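Local coordinates for cell cycle serine/threonine-protein kinase CDC5/MSD2 (Saccharomyces cerevisiae, PDB 6MF4) that phosphorylates serine and threonine residues of cell-cycle proteins to promote mitotic exit, and is represented here by its polo-box domain, at residues L45-N51 and R201-Y206; T239-P243 and I261-S267. All blocks are in the same frame, centred on the assembly; numbering follows the deposited sequence.

Both interactions reach the same antiparallel sheet, that of the second polo box, yet they fasten to it by different means. Interaction 1 adds residues 45-51 beside strand 200-205 at one border of the sheet; it is partly buried and relies on hydrogen bonds, each with a backbone atom on at least one side. Interaction 2 lies near the other border, where the loop 261-267 packs on Tyr-240 of strand 237-241 and on Ser-242 just beyond it; it is buried and joins its segments by aromatic and aliphatic contact without hydrogen bonds between them. The centres of interactions 1 and 2 are about 24 Å apart. In this domain, then, the sheet's border is bonded through backbone atoms with side-chain help, while the loop is held by side-chain packing.

Interaction 1. Residues L45-N51 and R201-Y206; sequences LIATSTN and RRYTRY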
# COMPACT_ATOMS: atom_id res chain seq x y z
N LEU A 45 -13.82 12.45 -7.55
CA LEU A 45 -12.80 12.39 -6.52
C LEU A 45 -11.78 13.49 -6.76
O LEU A 45 -11.26 13.64 -7.86
CB LEU A 45 -12.09 11.03 -6.49
CG LEU A 45 -12.82 9.87 -5.80
CD1 LEU A 45 -11.98 8.61 -5.92
CD2 LEU A 45 -13.11 10.19 -4.34
N ILE A 46 -11.50 14.25 -5.71
CA ILE A 46 -10.51 15.31 -5.77
C ILE A 46 -9.44 15.07 -4.72
O ILE A 46 -9.69 15.17 -3.52
CB ILE A 46 -11.14 16.70 -5.54
CG1 ILE A 46 -12.25 16.96 -6.57
CG2 ILE A 46 -10.07 17.79 -5.62
CD1 ILE A 46 -11.78 16.95 -8.02
N ALA A 47 -8.24 14.73 -5.19
CA ALA A 47 -7.10 14.52 -4.31
C ALA A 47 -6.72 15.84 -3.66
O ALA A 47 -6.43 16.82 -4.34
CB ALA A 47 -5.93 13.94 -5.08
N THR A 48 -6.73 15.87 -2.33
CA THR A 48 -6.26 17.03 -1.59
C THR A 48 -4.74 17.06 -1.65
O THR A 48 -4.14 18.13 -1.69
CB THR A 48 -6.74 17.03 -0.12
OG1 THR A 48 -6.51 15.74 0.46
CG2 THR A 48 -8.21 17.37 -0.05
N SER A 49 -4.13 15.88 -1.65
CA SER A 49 -2.68 15.79 -1.75
C SER A 49 -2.21 14.39 -2.13
O SER A 49 -2.96 13.41 -2.02
CB SER A 49 -2.04 16.20 -0.43
OG SER A 49 -2.27 15.22 0.56
N THR A 50 -0.96 14.31 -2.56
CA THR A 50 -0.35 13.07 -3.03
C THR A 50 1.13 13.35 -3.18
O THR A 50 1.52 14.51 -3.35
CB THR A 50 -0.96 12.60 -4.37
OG1 THR A 50 -0.41 11.33 -4.74
CG2 THR A 50 -0.69 13.62 -5.48
N ASN A 51 1.97 12.33 -3.10
CA ASN A 51 3.41 12.55 -3.26
C ASN A 51 3.77 12.71 -4.74
O ASN A 51 3.21 12.05 -5.61
CB ASN A 51 4.22 11.41 -2.64
CG ASN A 51 3.86 10.05 -3.19
OD1 ASN A 51 2.70 9.65 -3.17
ND2 ASN A 51 4.86 9.32 -3.67
N ARG A 201 4.83 3.23 -2.32
CA ARG A 201 5.21 3.90 -3.56
C ARG A 201 4.47 5.22 -3.75
O ARG A 201 5.05 6.21 -4.20
CB ARG A 201 4.92 3.01 -4.76
CG ARG A 201 5.78 1.78 -4.88
CD ARG A 201 5.18 0.86 -5.94
NE ARG A 201 6.17 -0.03 -6.51
CZ ARG A 201 5.90 -0.98 -7.39
NH1 ARG A 201 4.65 -1.19 -7.80
NH2 ARG A 201 6.88 -1.74 -7.85
N ARG A 202 3.19 5.22 -3.42
CA ARG A 202 2.37 6.41 -3.61
C ARG A 202 1.21 6.40 -2.63
O ARG A 202 0.62 5.36 -2.36
CB ARG A 202 1.85 6.49 -5.05
CG ARG A 202 1.01 7.74 -5.35
CD ARG A 202 0.84 7.97 -6.85
NE ARG A 202 0.12 6.88 -7.50
CZ ARG A 202 0.03 6.73 -8.82
NH1 ARG A 202 0.63 7.59 -9.64
NH2 ARG A 202 -0.64 5.70 -9.32
N TYR A 203 0.91 7.58 -2.08
CA TYR A 203 -0.30 7.76 -1.30
C TYR A 203 -1.11 8.89 -1.91
O TYR A 203 -0.55 9.80 -2.53
CB TYR A 203 0.01 8.07 0.16
CG TYR A 203 0.64 9.43 0.37
CD1 TYR A 203 -0.15 10.56 0.53
CD2 TYR A 203 2.01 9.58 0.41
CE1 TYR A 203 0.42 11.80 0.72
CE2 TYR A 203 2.59 10.82 0.61
CZ TYR A 203 1.79 11.93 0.76
OH TYR A 203 2.36 13.16 0.95
N THR A 204 -2.42 8.83 -1.75
CA THR A 204 -3.30 9.90 -2.19
C THR A 204 -4.38 10.12 -1.15
O THR A 204 -5.05 9.17 -0.73
CB THR A 204 -3.96 9.60 -3.54
OG1 THR A 204 -2.95 9.22 -4.49
CG2 THR A 204 -4.72 10.82 -4.05
N ARG A 205 -4.53 11.37 -0.74
CA ARG A 205 -5.57 11.75 0.20
C ARG A 205 -6.79 12.32 -0.49
O ARG A 205 -6.69 13.29 -1.24
CB ARG A 205 -5.02 12.78 1.19
CG ARG A 205 -4.15 12.17 2.25
CD ARG A 205 -4.54 12.66 3.63
NE ARG A 205 -3.60 13.64 4.12
CZ ARG A 205 -3.77 14.39 5.20
NH1 ARG A 205 -4.88 14.27 5.93
NH2 ARG A 205 -2.83 15.25 5.55
N TYR A 206 -7.93 11.68 -0.24
CA TYR A 206 -9.22 12.18 -0.68
C TYR A 206 -10.06 12.46 0.56
O TYR A 206 -9.74 11.97 1.64
CB TYR A 206 -9.95 11.17 -1.58
CG TYR A 206 -9.19 10.70 -2.81
CD1 TYR A 206 -9.15 11.49 -3.95
CD2 TYR A 206 -8.56 9.47 -2.83
CE1 TYR A 206 -8.48 11.06 -5.08
CE2 TYR A 206 -7.89 9.03 -3.96
CZ TYR A 206 -7.85 9.83 -5.08
OH TYR A 206 -7.19 9.41 -6.21
O HOH W 1 -0.08 14.97 1.61
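Ser-49 and Thr-50 form a short edge strand that pairs antiparallel with Arg-205 and Thr-204, extending the sheet of the second polo box with chain from far earlier in the sequence. Ser-49 and Arg-205 make the hydrogen-bonded pair, Arg-205 N reaching Ser-49 O at 2.9 Å. On the same border of the strand, Arg-205 O takes two donors from Thr-48: the backbone N at 2.8 Å, in the role Ser-49 N would have in a regular pair, and, from above the carbonyl plane, OG1 at 3.0 Å. Thr-50 OG1, placed trans to its own N (chi1 -176°), donates to Tyr-203 O at 2.7 Å. Asn-51 carries the pairing on with its amide: OD1 accepts from Tyr-203 N at 2.9 Å, while ND2 gives a hydrogen to Arg-201 O at 3.2 Å, nearly in the amide plane. Asn-51 N, buried and without a polar partner, sits over a face of the Tyr-203 ring near its rim. At the opposite end, Leu-45 CD1 lies over the centre of the Tyr-206 ring, 4.3 Å above its plane, and Gln-282 of helix 269-283 holds the Tyr-206 hydroxyl. With two bonds gripping its flat amide, Asn-51 is fixed in rotation, and side-chain groups do much of the bonding that a longer strand would leave to its backbone.

Interaction 2. Residues T239-P243 and I261-S267; sequences TYISP and IPGYPES
Tyr-240, the residue most covered by this contact, pushes its ring from strand 237-241 into the loop 261-267, where Ile-261 and Tyr-264 receive it. Its CG stands trans to the backbone N (chi1 173°), which carries the ring outward from the strand to the loop. Ile-261 uses its CG2 methyl, set over a face of the Tyr-240 ring in a CH-pi contact 4.0 Å from the centroid and closest, at 3.6 Å, to Tyr-240 CG. The far part of the ring meets Tyr-264. The two aromatic planes meet obliquely, inclined at 40° with centroids 4.6 Å apart, and Tyr-240 CE2 lies over the middle of the Tyr-264 ring, 3.3 Å above its plane. Two residues on, Ser-242 brings its CB to within 3.4 Å of Tyr-264 CE1, and a single tyrosine thus spans two residues that face the loop. Were Tyr-264 replaced by an alanine, the face under Tyr-240 CE2 and the support of Ser-242 CB would be lost, which is likely to leave the Tyr-240 ring freer to shift.

The loop's own bonds probably help to position these side chains. A type II turn runs from Ile-261 to Tyr-264, with Gly-263 at its third position, closed by a bond from Tyr-264 N to Ile-261 O, and brings both residues round to the strand. Tyr-264 O accepts from Ser-267 N and, at 2.6 Å, from Ser-267 OG, while Ser-267 CB packs against Tyr-240 CE1. The Tyr-240 hydroxyl is hydrogen-bonded to His-227, just before strand 228-232. Strand and loop both belong to the second polo box: the loop links helix 252-258 to helix 269-283, which follows the antiparallel sheet in sequence, and Pro-262 touches Tyr-250 of strand 247-251, the outermost strand on this side.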
# COMPACT_ATOMS: atom_id res chain seq x y z
N THR A 239 -9.14 -7.68 2.02
CA THR A 239 -8.85 -7.82 3.43
C THR A 239 -9.59 -6.71 4.15
O THR A 239 -9.38 -5.53 3.87
CB THR A 239 -7.34 -7.75 3.72
OG1 THR A 239 -6.69 -8.86 3.09
CG2 THR A 239 -7.06 -7.80 5.22
N TYR A 240 -10.47 -7.10 5.07
CA TYR A 240 -11.20 -6.13 5.85
C TYR A 240 -10.51 -5.95 7.18
O TYR A 240 -10.14 -6.92 7.85
CB TYR A 240 -12.65 -6.56 6.04
CG TYR A 240 -13.39 -5.65 7.00
CD1 TYR A 240 -13.91 -4.44 6.57
CD2 TYR A 240 -13.55 -6.01 8.33
CE1 TYR A 240 -14.58 -3.61 7.45
CE2 TYR A 240 -14.21 -5.18 9.21
CZ TYR A 240 -14.73 -3.99 8.76
OH TYR A 240 -15.39 -3.18 9.65
N ILE A 241 -10.33 -4.70 7.56
CA ILE A 241 -9.75 -4.35 8.84
C ILE A 241 -10.79 -3.53 9.61
O ILE A 241 -11.11 -2.41 9.22
CB ILE A 241 -8.45 -3.55 8.68
CG1 ILE A 241 -7.46 -4.30 7.77
CG2 ILE A 241 -7.82 -3.28 10.04
CD1 ILE A 241 -6.63 -3.38 6.90
N SER A 242 -11.32 -4.11 10.68
CA SER A 242 -12.37 -3.45 11.44
C SER A 242 -11.81 -2.27 12.24
O SER A 242 -10.59 -2.16 12.40
CB SER A 242 -13.05 -4.45 12.38
OG SER A 242 -12.23 -4.71 13.50
N PRO A 243 -12.70 -1.40 12.74
CA PRO A 243 -12.26 -0.26 13.57
C PRO A 243 -11.53 -0.68 14.85
O PRO A 243 -10.93 0.18 15.50
CB PRO A 243 -13.58 0.45 13.91
CG PRO A 243 -14.52 0.07 12.82
CD PRO A 243 -14.14 -1.32 12.42
N ILE A 261 -19.30 -7.50 4.01
CA ILE A 261 -18.24 -8.12 4.80
C ILE A 261 -18.89 -8.97 5.89
O ILE A 261 -19.71 -8.46 6.65
CB ILE A 261 -17.31 -7.07 5.45
CG1 ILE A 261 -16.70 -6.13 4.39
CG2 ILE A 261 -16.21 -7.76 6.26
CD1 ILE A 261 -15.69 -6.79 3.46
N PRO A 262 -18.54 -10.27 5.95
CA PRO A 262 -19.03 -11.09 7.06
C PRO A 262 -18.66 -10.51 8.43
O PRO A 262 -17.50 -10.18 8.67
CB PRO A 262 -18.34 -12.43 6.83
CG PRO A 262 -18.16 -12.49 5.37
CD PRO A 262 -17.83 -11.08 4.95
N GLY A 263 -19.66 -10.38 9.30
CA GLY A 263 -19.44 -9.91 10.65
C GLY A 263 -19.54 -8.40 10.82
O GLY A 263 -19.54 -7.90 11.94
N TYR A 264 -19.61 -7.68 9.70
CA TYR A 264 -19.60 -6.22 9.74
C TYR A 264 -20.59 -5.60 8.76
O TYR A 264 -20.20 -4.95 7.79
CB TYR A 264 -18.18 -5.71 9.45
CG TYR A 264 -17.19 -6.17 10.48
CD1 TYR A 264 -17.00 -5.45 11.66
CD2 TYR A 264 -16.46 -7.34 10.31
CE1 TYR A 264 -16.10 -5.87 12.61
CE2 TYR A 264 -15.56 -7.76 11.26
CZ TYR A 264 -15.39 -7.03 12.42
OH TYR A 264 -14.49 -7.44 13.37
N PRO A 265 -21.89 -5.79 9.04
CA PRO A 265 -22.96 -5.26 8.17
C PRO A 265 -22.97 -3.73 8.08
O PRO A 265 -23.60 -3.20 7.18
CB PRO A 265 -24.24 -5.78 8.84
CG PRO A 265 -23.85 -6.23 10.19
CD PRO A 265 -22.41 -6.58 10.16
N GLU A 266 -22.28 -3.05 9.00
CA GLU A 266 -22.24 -1.59 9.00
C GLU A 266 -21.14 -1.03 8.12
O GLU A 266 -20.99 0.19 8.01
CB GLU A 266 -22.07 -1.05 10.42
CG GLU A 266 -20.68 -1.26 11.05
CD GLU A 266 -20.51 -2.62 11.70
OE1 GLU A 266 -21.26 -3.55 11.35
OE2 GLU A 266 -19.61 -2.75 12.56
N SER A 267 -20.35 -1.90 7.50
CA SER A 267 -19.15 -1.44 6.81
C SER A 267 -19.46 -0.88 5.42
O SER A 267 -18.59 -0.28 4.80
CB SER A 267 -18.13 -2.58 6.70
OG SER A 267 -18.69 -3.72 6.07